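PDB 2ODK: antitoxin from Nitrosomonas europaea, which probably serves as the antitoxin of a type II toxin-antitoxin pair, as a member of the Phd/YefM family. Local coordinates for residues 41-44 against 45-49. Residues are numbered along the deposited sequence; the frame is centred on the assembly and turned at random.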
ATOM      1  N   VAL A  41       2.080  -2.569   2.066  1.00 10.53           N
ATOM      2  CA  VAL A  41       2.695  -3.409   3.094  1.00 11.21           C
ATOM      3  C   VAL A  41       1.776  -4.615   3.336  1.00 10.57           C
ATOM      4  O   VAL A  41       0.577  -4.458   3.388  1.00 10.72           O
ATOM      5  CB  VAL A  41       2.792  -2.608   4.426  1.00 11.46           C
ATOM      6  CG1 VAL A  41       3.373  -3.450   5.564  1.00 13.01           C
ATOM      7  CG2 VAL A  41       3.600  -1.303   4.209  1.00 14.23           C
ATOM      8  N   PRO A  42       2.345  -5.825   3.502  1.00 10.73           N
ATOM      9  CA  PRO A  42       1.474  -6.958   3.850  1.00 11.03           C
ATOM     10  C   PRO A  42       0.712  -6.627   5.128  1.00  9.66           C
ATOM     11  O   PRO A  42       1.288  -6.100   6.073  1.00 10.51           O
ATOM     12  CB  PRO A  42       2.461  -8.102   4.134  1.00 11.36           C
ATOM     13  CG  PRO A  42       3.738  -7.724   3.372  1.00 12.36           C
ATOM     14  CD  PRO A  42       3.773  -6.195   3.421  1.00 12.34           C
ATOM     15  N   ILE A  43      -0.572  -6.957   5.178  1.00  9.89           N
ATOM     16  CA  ILE A  43      -1.386  -6.428   6.270  1.00  9.69           C
ATOM     17  C   ILE A  43      -0.885  -6.927   7.645  1.00  9.16           C
ATOM     18  O   ILE A  43      -0.849  -6.159   8.624  1.00 10.64           O
ATOM     19  CB  ILE A  43      -2.885  -6.725   6.072  1.00 10.54           C
ATOM     20  CG1 ILE A  43      -3.778  -6.012   7.107  1.00 10.96           C
ATOM     21  CG2 ILE A  43      -3.199  -8.212   6.074  1.00 10.93           C
ATOM     22  CD1 ILE A  43      -3.803  -4.485   6.865  1.00 12.04           C
ATOM     23  N   GLY A  44      -0.425  -8.179   7.687  1.00  9.10           N
ATOM     24  CA  GLY A  44       0.037  -8.748   8.976  1.00  9.16           C
ATOM     25  C   GLY A  44       1.259  -8.006   9.487  1.00  9.20           C
ATOM     26  O   GLY A  44       1.414  -7.775  10.709  1.00  9.56           O
ATOM     27  N   GLU A  45       2.137  -7.622   8.552  1.00  9.93           N
ATOM     28  CA  GLU A  45       3.334  -6.887   8.938  1.00 11.08           C
ATOM     29  C   GLU A  45       2.950  -5.512   9.501  1.00 10.87           C
ATOM     30  O   GLU A  45       3.506  -5.076  10.526  1.00 11.64           O
ATOM     31  CB  GLU A  45       4.244  -6.719   7.717  1.00 11.74           C
ATOM     32  CG  GLU A  45       5.489  -5.902   7.995  1.00 14.41           C
ATOM     33  CD  GLU A  45       6.490  -5.916   6.838  1.00 15.62           C
ATOM     34  OE1 GLU A  45       6.435  -6.841   6.005  1.00 18.87           O
ATOM     35  OE2 GLU A  45       7.360  -5.004   6.774  1.00 21.30           O
ATOM     36  N   TRP A  46       1.992  -4.828   8.836  1.00 11.79           N
ATOM     37  CA  TRP A  46       1.501  -3.572   9.351  1.00 13.17           C
ATOM     38  C   TRP A  46       0.891  -3.715  10.755  1.00 11.61           C
ATOM     39  O   TRP A  46       1.189  -2.905  11.666  1.00 13.09           O
ATOM     40  CB  TRP A  46       0.442  -3.052   8.363  1.00 16.40           C
ATOM     41  CG  TRP A  46      -0.385  -1.889   8.824  1.00 18.97           C
ATOM     42  CD1 TRP A  46      -1.739  -1.878   9.146  1.00 20.29           C
ATOM     43  CD2 TRP A  46       0.079  -0.590   8.969  1.00 20.12           C
ATOM     44  NE1 TRP A  46      -2.114  -0.612   9.491  1.00 26.85           N
ATOM     45  CE2 TRP A  46      -1.026   0.212   9.376  1.00 19.12           C
ATOM     46  CE3 TRP A  46       1.297   0.004   8.755  1.00 18.08           C
ATOM     47  CZ2 TRP A  46      -0.919   1.562   9.614  1.00 22.79           C
ATOM     48  CZ3 TRP A  46       1.401   1.408   9.001  1.00 22.37           C
ATOM     49  CH2 TRP A  46       0.305   2.145   9.412  1.00 22.08           C
ATOM     50  N   ARG A  47       0.045  -4.733  10.951  1.00 11.85           N
ATOM     51  CA  ARG A  47      -0.600  -4.893  12.269  1.00 10.94           C
ATOM     52  C   ARG A  47       0.461  -5.078  13.359  1.00 10.75           C
ATOM     53  O   ARG A  47       0.353  -4.514  14.444  1.00 12.02           O
ATOM     54  CB  ARG A  47      -1.529  -6.104  12.301  1.00 11.92           C
ATOM     55  CG  ARG A  47      -2.709  -6.048  11.322  1.00 12.65           C
ATOM     56  CD  ARG A  47      -3.597  -4.849  11.582  1.00 13.41           C
ATOM     57  NE  ARG A  47      -4.783  -4.862  10.733  1.00 10.06           N
ATOM     58  CZ  ARG A  47      -5.639  -3.840  10.685  1.00 12.20           C
ATOM     59  NH1 ARG A  47      -5.440  -2.791  11.492  1.00 17.00           N
ATOM     60  NH2 ARG A  47      -6.710  -3.887   9.911  1.00 12.74           N
ATOM     61  N   ARG A  48       1.490  -5.872  13.049  1.00 10.32           N
ATOM     62  CA  ARG A  48       2.517  -6.103  14.074  1.00 10.37           C
ATOM     63  C   ARG A  48       3.321  -4.848  14.367  1.00 12.72           C
ATOM     64  O   ARG A  48       3.677  -4.589  15.517  1.00 14.03           O
ATOM     65  CB  ARG A  48       3.413  -7.280  13.699  1.00 11.30           C
ATOM     66  CG  ARG A  48       2.610  -8.604  13.773  1.00 10.63           C
ATOM     67  CD  ARG A  48       3.537  -9.791  13.544  1.00 11.18           C
ATOM     68  NE  ARG A  48       4.132  -9.829  12.217  1.00 10.50           N
ATOM     69  CZ  ARG A  48       3.573 -10.385  11.141  1.00  9.91           C
ATOM     70  NH1 ARG A  48       2.363 -10.983  11.211  1.00 10.22           N
ATOM     71  NH2 ARG A  48       4.195 -10.341   9.960  1.00 11.93           N
ATOM     72  N   LEU A  49       3.565  -4.056  13.331  1.00 14.09           N
ATOM     73  CA  LEU A  49       4.247  -2.763  13.487  0.50 16.74           C
ATOM     74  C   LEU A  49       3.432  -1.847  14.399  1.00 16.93           C
ATOM     75  O   LEU A  49       3.967  -1.159  15.297  1.00 20.05           O
ATOM     76  CB  LEU A  49       4.383  -2.084  12.103  0.50 16.62           C
ATOM     77  CG  LEU A  49       5.083  -0.721  12.024  0.50 18.20           C
ATOM     78  CD1 LEU A  49       6.457  -0.866  12.632  0.50 20.09           C
ATOM     79  CD2 LEU A  49       5.227  -0.293  10.588  0.50 18.10           C
TER
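The methyl CD1 of I43 lies 4.0 Å from CD1 of the W46 indole, an oblique approach, while the same ethyl arm (CG1-CD1) runs side by side with the R47 chain. With CG1 of I43 anti to the backbone N (chi1 -172°), the arm reaches along the helix surface, and CG1 comes within 3.9 Å of R47 NE. On the strand side, V41 turns CG1 onto the first helical turn. That methyl is 4.1 Å from W46 CB and also meets CB of E45, whose side chain crosses the valine at about a right angle. E45, extended beyond CG, then runs alongside the P42 ring and brings OE1 to 3.8 Å from P42 CD. R48 folds back instead: a bend at chi3 (-64°) swings its guanidinium over G44, whose carbonyl oxygen sits 3.3 Å above the centre of one face. The approach is probably electrostatic and not a hydrogen bond from the guanidinium; that oxygen's hydrogen bond across the contact comes from R48 N at 3.0 Å.

Behind these side chains stands the backbone of a helix N-terminus, with P42 as N-cap residue. W46 N donates to P42 O at 3.1 Å, and R47 N to I43 O at 2.9 Å, both nearly straight.

R47 continues past I43 to a salt bridge from NH2 to E36 of the second subunit, and its NH1 is hydrogen-bonded to Q50, so both ends of the guanidinium are held. The whole arrangement is the junction where strand 35-42 passes directly into helix 43-52. P42 and E45 rest on P27 of the same chain, W46 packs on V39 of the second subunit, and V41 and P42 pair antiparallel with a strand of that subunit, carrying the sheet across the dimer interface.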